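Local coordinates for biofilm-associated surface protein (Staphylococcus aureus, PDB 7C7U), which is a calcium-binding, cell wall-anchored surface protein that probably mediates adhesion and biofilm formation through switchable functional amyloid assembly, at residues S334-D346 with R353-A365. Residues are numbered along the deposited sequence; the frame is centred on the assembly and turned at random.
Sequences SVNNILTKDAKYD and RETTKQKEDFTFA
Leu-339 meets the loop leading into strand 359-369, and the strand's first residues, through both its carbonyl and its side chain. Its carbonyl O accepts the backbone N of Lys-357 at 3.1 Å, nearly straight at 166° but with the donor tilted 34° from the carbonyl plane. The side chain of Leu-339 crosses that of Lys-357 at a slant, while those of Leu-339 and Glu-360 pass in opposite directions, Leu-339 CD1 3.8 Å from Glu-360 CB; Leu-387 of strand 381-388 also touches this leucine. Ile-338 sends CG2 anti to its backbone N, which brings it obliquely to the Phe-362 ring, 3.5 Å from CZ. Beside these apolar contacts a water donates to both Ile-338 O (2.8 Å) and Glu-360 OE1, and weakly accepts from Lys-357 NZ. Farther along, Thr-355 has OG1 between its backbone N and carbonyl carbon (chi1 66°), where it accepts Lys-344 N at 2.8 Å and also bonds to Ile-352 O. Thr-355 CG2 lies 3.7 Å from Lys-344 CB, the two side chains crossing near a right angle. Lys-357 NZ lies 4.9 Å from Lys-341 NZ; their ion pairs, with Glu-360 and Asp-342 respectively, are long, so any easing of the like charges is probably modest.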
ATOM      1  N   SER A 334      -2.908 -16.028  -2.904  1.00 38.25           N
ATOM      2  CA  SER A 334      -2.874 -14.572  -2.839  1.00 39.25           C
ATOM      3  C   SER A 334      -2.052 -14.072  -1.657  1.00 35.79           C
ATOM      4  O   SER A 334      -2.128 -14.610  -0.549  1.00 36.14           O
ATOM      5  CB  SER A 334      -4.290 -14.005  -2.739  1.00 33.25           C
ATOM      6  OG  SER A 334      -4.245 -12.596  -2.547  1.00 34.05           O
ATOM      7  N   VAL A 335      -1.293 -12.998  -1.893  1.00 37.33           N
ATOM      8  CA  VAL A 335      -0.488 -12.381  -0.840  1.00 35.77           C
ATOM      9  C   VAL A 335      -1.367 -11.883   0.302  1.00 35.53           C
ATOM     10  O   VAL A 335      -0.895 -11.739   1.436  1.00 32.82           O
ATOM     11  CB  VAL A 335       0.383 -11.243  -1.422  1.00 31.97           C
ATOM     12  CG1 VAL A 335      -0.432 -10.002  -1.704  1.00 30.17           C
ATOM     13  CG2 VAL A 335       1.591 -10.936  -0.483  1.00 33.74           C
ATOM     14  N   ASN A 336      -2.649 -11.634   0.031  1.00 34.90           N
ATOM     15  CA  ASN A 336      -3.578 -11.182   1.058  1.00 35.35           C
ATOM     16  C   ASN A 336      -3.922 -12.277   2.061  1.00 33.47           C
ATOM     17  O   ASN A 336      -4.572 -11.983   3.070  1.00 34.78           O
ATOM     18  CB  ASN A 336      -4.861 -10.646   0.393  1.00 35.21           C
ATOM     19  CG  ASN A 336      -4.639  -9.320  -0.306  1.00 36.78           C
ATOM     20  OD1 ASN A 336      -3.891  -8.479   0.188  1.00 34.58           O
ATOM     21  ND2 ASN A 336      -5.279  -9.124  -1.462  1.00 33.19           N
ATOM     22  N   ASN A 337      -3.515 -13.522   1.810  1.00 34.81           N
ATOM     23  CA  ASN A 337      -3.780 -14.635   2.713  1.00 35.66           C
ATOM     24  C   ASN A 337      -2.762 -14.767   3.841  1.00 38.15           C
ATOM     25  O   ASN A 337      -2.929 -15.637   4.700  1.00 38.09           O
ATOM     26  CB  ASN A 337      -3.799 -15.958   1.938  1.00 37.42           C
ATOM     27  CG  ASN A 337      -4.968 -16.061   0.987  1.00 42.87           C
ATOM     28  OD1 ASN A 337      -4.799 -16.346  -0.197  1.00 43.09           O
ATOM     29  ND2 ASN A 337      -6.162 -15.808   1.499  1.00 43.15           N
ATOM     30  N   ILE A 338      -1.714 -13.948   3.869  1.00 36.06           N
ATOM     31  CA  ILE A 338      -0.660 -14.166   4.861  1.00 34.17           C
ATOM     32  C   ILE A 338      -1.033 -13.543   6.198  1.00 33.24           C
ATOM     33  O   ILE A 338      -0.994 -14.206   7.241  1.00 36.97           O
ATOM     34  CB  ILE A 338       0.689 -13.619   4.355  1.00 32.74           C
ATOM     35  CG1 ILE A 338       1.093 -14.281   3.037  1.00 34.02           C
ATOM     36  CG2 ILE A 338       1.753 -13.820   5.435  1.00 36.48           C
ATOM     37  CD1 ILE A 338       2.260 -13.565   2.309  1.00 31.89           C
ATOM     38  N   LEU A 339      -1.401 -12.261   6.199  1.00 30.59           N
ATOM     39  CA  LEU A 339      -1.807 -11.637   7.445  1.00 33.73           C
ATOM     40  C   LEU A 339      -3.163 -12.134   7.921  1.00 42.22           C
ATOM     41  O   LEU A 339      -3.473 -12.010   9.111  1.00 40.75           O
ATOM     42  CB  LEU A 339      -1.820 -10.114   7.316  1.00 31.26           C
ATOM     43  CG  LEU A 339      -0.500  -9.360   7.559  1.00 38.28           C
ATOM     44  CD1 LEU A 339       0.673  -9.882   6.728  1.00 34.76           C
ATOM     45  CD2 LEU A 339      -0.732  -7.868   7.329  1.00 36.48           C
ATOM     46  N   THR A 340      -3.960 -12.719   7.033  1.00 38.68           N
ATOM     47  CA  THR A 340      -5.218 -13.322   7.442  1.00 39.68           C
ATOM     48  C   THR A 340      -5.047 -14.775   7.860  1.00 42.00           C
ATOM     49  O   THR A 340      -6.040 -15.490   7.976  1.00 43.96           O
ATOM     50  CB  THR A 340      -6.248 -13.230   6.306  1.00 38.76           C
ATOM     51  OG1 THR A 340      -5.801 -14.009   5.191  1.00 39.32           O
ATOM     52  CG2 THR A 340      -6.439 -11.793   5.858  1.00 34.71           C
ATOM     53  N   LYS A 341      -3.818 -15.246   8.069  1.00 41.22           N
ATOM     54  CA  LYS A 341      -3.680 -16.591   8.602  1.00 45.57           C
ATOM     55  C   LYS A 341      -4.399 -16.633   9.945  1.00 53.08           C
ATOM     56  O   LYS A 341      -4.426 -15.638  10.676  1.00 56.61           O
ATOM     57  CB  LYS A 341      -2.212 -16.989   8.756  1.00 50.03           C
ATOM     58  CG  LYS A 341      -2.029 -18.439   9.183  1.00 50.08           C
ATOM     59  CD  LYS A 341      -0.609 -18.744   9.648  1.00 56.28           C
ATOM     60  CE  LYS A 341      -0.403 -18.327  11.093  1.00 57.41           C
ATOM     61  NZ  LYS A 341       0.732 -19.056  11.730  1.00 63.79           N
ATOM     62  N   ASP A 342      -5.020 -17.765  10.259  1.00 51.90           N
ATOM     63  CA  ASP A 342      -5.803 -17.907  11.491  1.00 55.38           C
ATOM     64  C   ASP A 342      -6.974 -16.934  11.560  1.00 51.69           C
ATOM     65  O   ASP A 342      -7.486 -16.662  12.652  1.00 53.61           O
ATOM     66  CB  ASP A 342      -4.953 -17.705  12.751  1.00 51.98           C
ATOM     67  CG  ASP A 342      -3.781 -18.638  12.826  1.00 59.01           C
ATOM     68  OD1 ASP A 342      -2.713 -18.167  13.268  1.00 59.53           O
ATOM     69  OD2 ASP A 342      -3.913 -19.816  12.422  1.00 62.88           O
ATOM     70  N   ALA A 343      -7.377 -16.336  10.443  1.00 50.02           N
ATOM     71  CA  ALA A 343      -8.504 -15.419  10.498  1.00 42.22           C
ATOM     72  C   ALA A 343      -9.794 -16.224  10.575  1.00 45.69           C
ATOM     73  O   ALA A 343      -9.890 -17.336  10.048  1.00 44.07           O
ATOM     74  CB  ALA A 343      -8.540 -14.486   9.287  1.00 41.41           C
ATOM     75  N   LYS A 344     -10.791 -15.655  11.238  1.00 41.32           N
ATOM     76  CA  LYS A 344     -12.098 -16.288  11.321  1.00 45.04           C
ATOM     77  C   LYS A 344     -13.082 -15.506  10.463  1.00 42.48           C
ATOM     78  O   LYS A 344     -12.895 -14.313  10.207  1.00 41.15           O
ATOM     79  CB  LYS A 344     -12.608 -16.365  12.766  1.00 42.06           C
ATOM     80  CG  LYS A 344     -11.754 -17.208  13.723  1.00 47.58           C
ATOM     81  CD  LYS A 344     -12.322 -17.101  15.145  1.00 45.88           C
ATOM     82  CE  LYS A 344     -11.424 -17.699  16.209  1.00 49.03           C
ATOM     83  NZ  LYS A 344     -11.514 -19.184  16.282  1.00 57.75           N
ATOM     84  N   TYR A 345     -14.122 -16.198  10.005  1.00 43.28           N
ATOM     85  CA  TYR A 345     -15.131 -15.622   9.131  1.00 43.92           C
ATOM     86  C   TYR A 345     -16.510 -15.892   9.720  1.00 45.55           C
ATOM     87  O   TYR A 345     -16.721 -16.905  10.390  1.00 48.01           O
ATOM     88  CB  TYR A 345     -15.014 -16.193   7.703  1.00 45.36           C
ATOM     89  CG  TYR A 345     -13.660 -15.912   7.091  1.00 47.72           C
ATOM     90  CD1 TYR A 345     -13.453 -14.793   6.292  1.00 48.79           C
ATOM     91  CD2 TYR A 345     -12.581 -16.749   7.341  1.00 45.24           C
ATOM     92  CE1 TYR A 345     -12.203 -14.522   5.753  1.00 45.55           C
ATOM     93  CE2 TYR A 345     -11.334 -16.488   6.806  1.00 46.75           C
ATOM     94  CZ  TYR A 345     -11.152 -15.375   6.016  1.00 49.64           C
ATOM     95  OH  TYR A 345      -9.907 -15.121   5.490  1.00 47.65           O
ATOM     96  N   ASP A 346     -17.439 -14.967   9.494  1.00 45.94           N
ATOM     97  CA  ASP A 346     -18.770 -15.096  10.073  1.00 49.65           C
ATOM     98  C   ASP A 346     -19.635 -16.033   9.223  1.00 52.61           C
ATOM     99  O   ASP A 346     -19.165 -16.651   8.261  1.00 51.71           O
ATOM    100  CB  ASP A 346     -19.404 -13.715  10.259  1.00 51.08           C
ATOM    101  CG  ASP A 346     -19.700 -12.992   8.944  1.00 48.91           C
ATOM    102  OD1 ASP A 346     -19.758 -13.630   7.870  1.00 43.97           O
ATOM    103  OD2 ASP A 346     -19.889 -11.758   9.006  1.00 45.97           O
ATOM    104  N   ARG A 353     -12.785  -8.859  11.333  1.00 34.25           N
ATOM    105  CA  ARG A 353     -11.592  -8.018  11.236  1.00 36.84           C
ATOM    106  C   ARG A 353     -10.701  -8.141  12.469  1.00 39.44           C
ATOM    107  O   ARG A 353      -9.470  -8.020  12.373  1.00 34.11           O
ATOM    108  CB  ARG A 353     -12.049  -6.576  11.037  1.00 40.85           C
ATOM    109  CG  ARG A 353     -12.899  -6.400   9.780  1.00 38.62           C
ATOM    110  CD  ARG A 353     -13.271  -4.955   9.532  1.00 43.42           C
ATOM    111  NE  ARG A 353     -12.197  -4.016   9.791  1.00 45.85           N
ATOM    112  CZ  ARG A 353     -12.227  -3.087  10.740  1.00 44.48           C
ATOM    113  NH1 ARG A 353     -13.275  -2.968  11.538  1.00 38.66           N
ATOM    114  NH2 ARG A 353     -11.209  -2.257  10.879  1.00 42.19           N
ATOM    115  N   GLU A 354     -11.311  -8.384  13.628  1.00 35.09           N
ATOM    116  CA  GLU A 354     -10.588  -8.613  14.871  1.00 36.83           C
ATOM    117  C   GLU A 354      -9.719  -9.860  14.821  1.00 33.25           C
ATOM    118  O   GLU A 354      -8.848 -10.029  15.688  1.00 39.52           O
ATOM    119  CB  GLU A 354     -11.605  -8.744  16.026  1.00 34.02           C
ATOM    120  CG  GLU A 354     -12.277  -7.437  16.420  1.00 36.40           C
ATOM    121  CD  GLU A 354     -13.452  -7.041  15.525  1.00 36.96           C
ATOM    122  OE1 GLU A 354     -13.743  -7.760  14.528  1.00 34.91           O
ATOM    123  OE2 GLU A 354     -14.097  -6.006  15.842  1.00 39.29           O
ATOM    124  N   THR A 355      -9.952 -10.762  13.865  1.00 34.47           N
ATOM    125  CA  THR A 355      -9.163 -11.982  13.773  1.00 38.70           C
ATOM    126  C   THR A 355      -8.014 -11.894  12.767  1.00 37.08           C
ATOM    127  O   THR A 355      -7.349 -12.904  12.533  1.00 37.41           O
ATOM    128  CB  THR A 355     -10.039 -13.182  13.420  1.00 37.46           C
ATOM    129  OG1 THR A 355     -10.573 -13.027  12.101  1.00 39.53           O
ATOM    130  CG2 THR A 355     -11.193 -13.334  14.438  1.00 39.64           C
ATOM    131  N   THR A 356      -7.781 -10.747  12.142  1.00 36.71           N
ATOM    132  CA  THR A 356      -6.662 -10.643  11.210  1.00 38.99           C
ATOM    133  C   THR A 356      -5.533  -9.815  11.820  1.00 37.74           C
ATOM    134  O   THR A 356      -5.722  -9.085  12.797  1.00 35.74           O
ATOM    135  CB  THR A 356      -7.101 -10.062   9.852  1.00 35.71           C
ATOM    136  OG1 THR A 356      -6.090 -10.341   8.879  1.00 43.37           O
ATOM    137  CG2 THR A 356      -7.304  -8.547   9.902  1.00 36.66           C
ATOM    138  N   LYS A 357      -4.328  -9.983  11.269  1.00 39.69           N
ATOM    139  CA  LYS A 357      -3.182  -9.192  11.700  1.00 35.33           C
ATOM    140  C   LYS A 357      -3.167  -7.841  10.993  1.00 32.75           C
ATOM    141  O   LYS A 357      -3.479  -7.741   9.804  1.00 37.79           O
ATOM    142  CB  LYS A 357      -1.874  -9.948  11.432  1.00 40.33           C
ATOM    143  CG  LYS A 357      -1.659 -11.207  12.271  1.00 39.47           C
ATOM    144  CD  LYS A 357      -0.237 -11.757  12.063  1.00 50.30           C
ATOM    145  CE  LYS A 357      -0.056 -13.137  12.698  1.00 57.15           C
ATOM    146  NZ  LYS A 357      -0.355 -14.237  11.729  1.00 55.98           N
ATOM    147  N   GLN A 358      -2.827  -6.785  11.736  1.00 32.13           N
ATOM    148  CA  GLN A 358      -2.653  -5.471  11.120  1.00 29.50           C
ATOM    149  C   GLN A 358      -1.259  -5.302  10.502  1.00 32.83           C
ATOM    150  O   GLN A 358      -1.087  -4.504   9.577  1.00 31.17           O
ATOM    151  CB  GLN A 358      -2.885  -4.372  12.153  1.00 34.38           C
ATOM    152  CG  GLN A 358      -3.012  -2.969  11.546  1.00 44.92           C
ATOM    153  CD  GLN A 358      -3.145  -1.897  12.605  1.00 53.43           C
ATOM    154  OE1 GLN A 358      -2.780  -2.120  13.756  1.00 60.42           O
ATOM    155  NE2 GLN A 358      -3.641  -0.721  12.223  1.00 52.99           N
ATOM    156  N   LYS A 359      -0.243  -5.989  11.013  1.00 35.58           N
ATOM    157  CA  LYS A 359       1.036  -5.928  10.310  1.00 32.16           C
ATOM    158  C   LYS A 359       1.821  -7.194  10.574  1.00 35.88           C
ATOM    159  O   LYS A 359       1.525  -7.960  11.500  1.00 36.50           O
ATOM    160  CB  LYS A 359       1.861  -4.685  10.679  1.00 33.78           C
ATOM    161  CG  LYS A 359       2.235  -4.537  12.134  1.00 43.35           C
ATOM    162  CD  LYS A 359       3.098  -3.299  12.335  1.00 49.46           C
ATOM    163  CE  LYS A 359       4.406  -3.640  13.060  1.00 54.74           C
ATOM    164  NZ  LYS A 359       5.543  -4.051  12.148  1.00 51.44           N
ATOM    165  N   GLU A 360       2.824  -7.418   9.726  1.00 34.59           N
ATOM    166  CA  GLU A 360       3.761  -8.504   9.947  1.00 30.44           C
ATOM    167  C   GLU A 360       5.034  -8.222   9.160  1.00 28.61           C
ATOM    168  O   GLU A 360       4.978  -7.918   7.965  1.00 30.39           O
ATOM    169  CB  GLU A 360       3.175  -9.863   9.537  1.00 34.04           C
ATOM    170  CG  GLU A 360       3.918 -11.016  10.223  1.00 36.69           C
ATOM    171  CD  GLU A 360       3.317 -12.394   9.959  1.00 44.96           C
ATOM    172  OE1 GLU A 360       2.264 -12.493   9.298  1.00 44.33           O
ATOM    173  OE2 GLU A 360       3.916 -13.389  10.411  1.00 47.46           O
ATOM    174  N   ASP A 361       6.165  -8.341   9.830  1.00 26.38           N
ATOM    175  CA  ASP A 361       7.481  -8.192   9.209  1.00 30.14           C
ATOM    176  C   ASP A 361       8.092  -9.553   8.920  1.00 29.22           C
ATOM    177  O   ASP A 361       8.044 -10.453   9.765  1.00 31.39           O
ATOM    178  CB  ASP A 361       8.423  -7.418  10.125  1.00 29.22           C
ATOM    179  CG  ASP A 361       8.024  -5.980  10.269  1.00 34.79           C
ATOM    180  OD1 ASP A 361       7.545  -5.399   9.270  1.00 33.93           O
ATOM    181  OD2 ASP A 361       8.170  -5.436  11.379  1.00 35.90           O
ATOM    182  N   PHE A 362       8.702  -9.690   7.737  1.00 29.43           N
ATOM    183  CA  PHE A 362       9.479 -10.871   7.400  1.00 28.65           C
ATOM    184  C   PHE A 362      10.900 -10.447   7.059  1.00 27.85           C
ATOM    185  O   PHE A 362      11.105  -9.420   6.415  1.00 26.86           O
ATOM    186  CB  PHE A 362       8.866 -11.650   6.242  1.00 28.18           C
ATOM    187  CG  PHE A 362       7.397 -11.976   6.456  1.00 30.15           C
ATOM    188  CD1 PHE A 362       6.424 -11.058   6.124  1.00 29.33           C
ATOM    189  CD2 PHE A 362       7.020 -13.172   7.027  1.00 32.32           C
ATOM    190  CE1 PHE A 362       5.064 -11.330   6.342  1.00 34.87           C
ATOM    191  CE2 PHE A 362       5.668 -13.457   7.243  1.00 37.33           C
ATOM    192  CZ  PHE A 362       4.701 -12.533   6.896  1.00 32.53           C
ATOM    193  N   THR A 363      11.871 -11.222   7.514  1.00 29.58           N
ATOM    194  CA  THR A 363      13.270 -10.847   7.349  1.00 28.04           C
ATOM    195  C   THR A 363      14.003 -11.890   6.529  1.00 27.32           C
ATOM    196  O   THR A 363      13.604 -13.055   6.481  1.00 28.50           O
ATOM    197  CB  THR A 363      13.948 -10.634   8.706  1.00 27.36           C
ATOM    198  OG1 THR A 363      13.709 -11.760   9.538  1.00 30.79           O
ATOM    199  CG2 THR A 363      13.385  -9.385   9.383  1.00 27.43           C
ATOM    200  N   PHE A 364      15.061 -11.432   5.839  1.00 27.92           N
ATOM    201  CA  PHE A 364      15.833 -12.237   4.905  1.00 25.86           C
ATOM    202  C   PHE A 364      17.302 -11.848   5.028  1.00 24.86           C
ATOM    203  O   PHE A 364      17.628 -10.769   5.539  1.00 21.85           O
ATOM    204  CB  PHE A 364      15.387 -12.030   3.459  1.00 24.72           C
ATOM    205  CG  PHE A 364      13.901 -12.062   3.294  1.00 27.86           C
ATOM    206  CD1 PHE A 364      13.140 -10.939   3.579  1.00 24.86           C
ATOM    207  CD2 PHE A 364      13.271 -13.232   2.922  1.00 26.18           C
ATOM    208  CE1 PHE A 364      11.746 -10.980   3.457  1.00 28.43           C
ATOM    209  CE2 PHE A 364      11.886 -13.275   2.805  1.00 29.21           C
ATOM    210  CZ  PHE A 364      11.136 -12.149   3.074  1.00 29.34           C
ATOM    211  N   ALA A 365      18.171 -12.745   4.564  1.00 23.43           N
ATOM    212  CA  ALA A 365      19.618 -12.483   4.516  1.00 24.79           C
ATOM    213  C   ALA A 365      20.237 -13.192   3.317  1.00 28.37           C
ATOM    214  O   ALA A 365      19.743 -14.231   2.859  1.00 27.23           O
ATOM    215  CB  ALA A 365      20.333 -12.911   5.815  1.00 21.38           C
TER
HETATM  216  O   HOH W   1       1.156 -15.032   8.895  1.00 50.18           O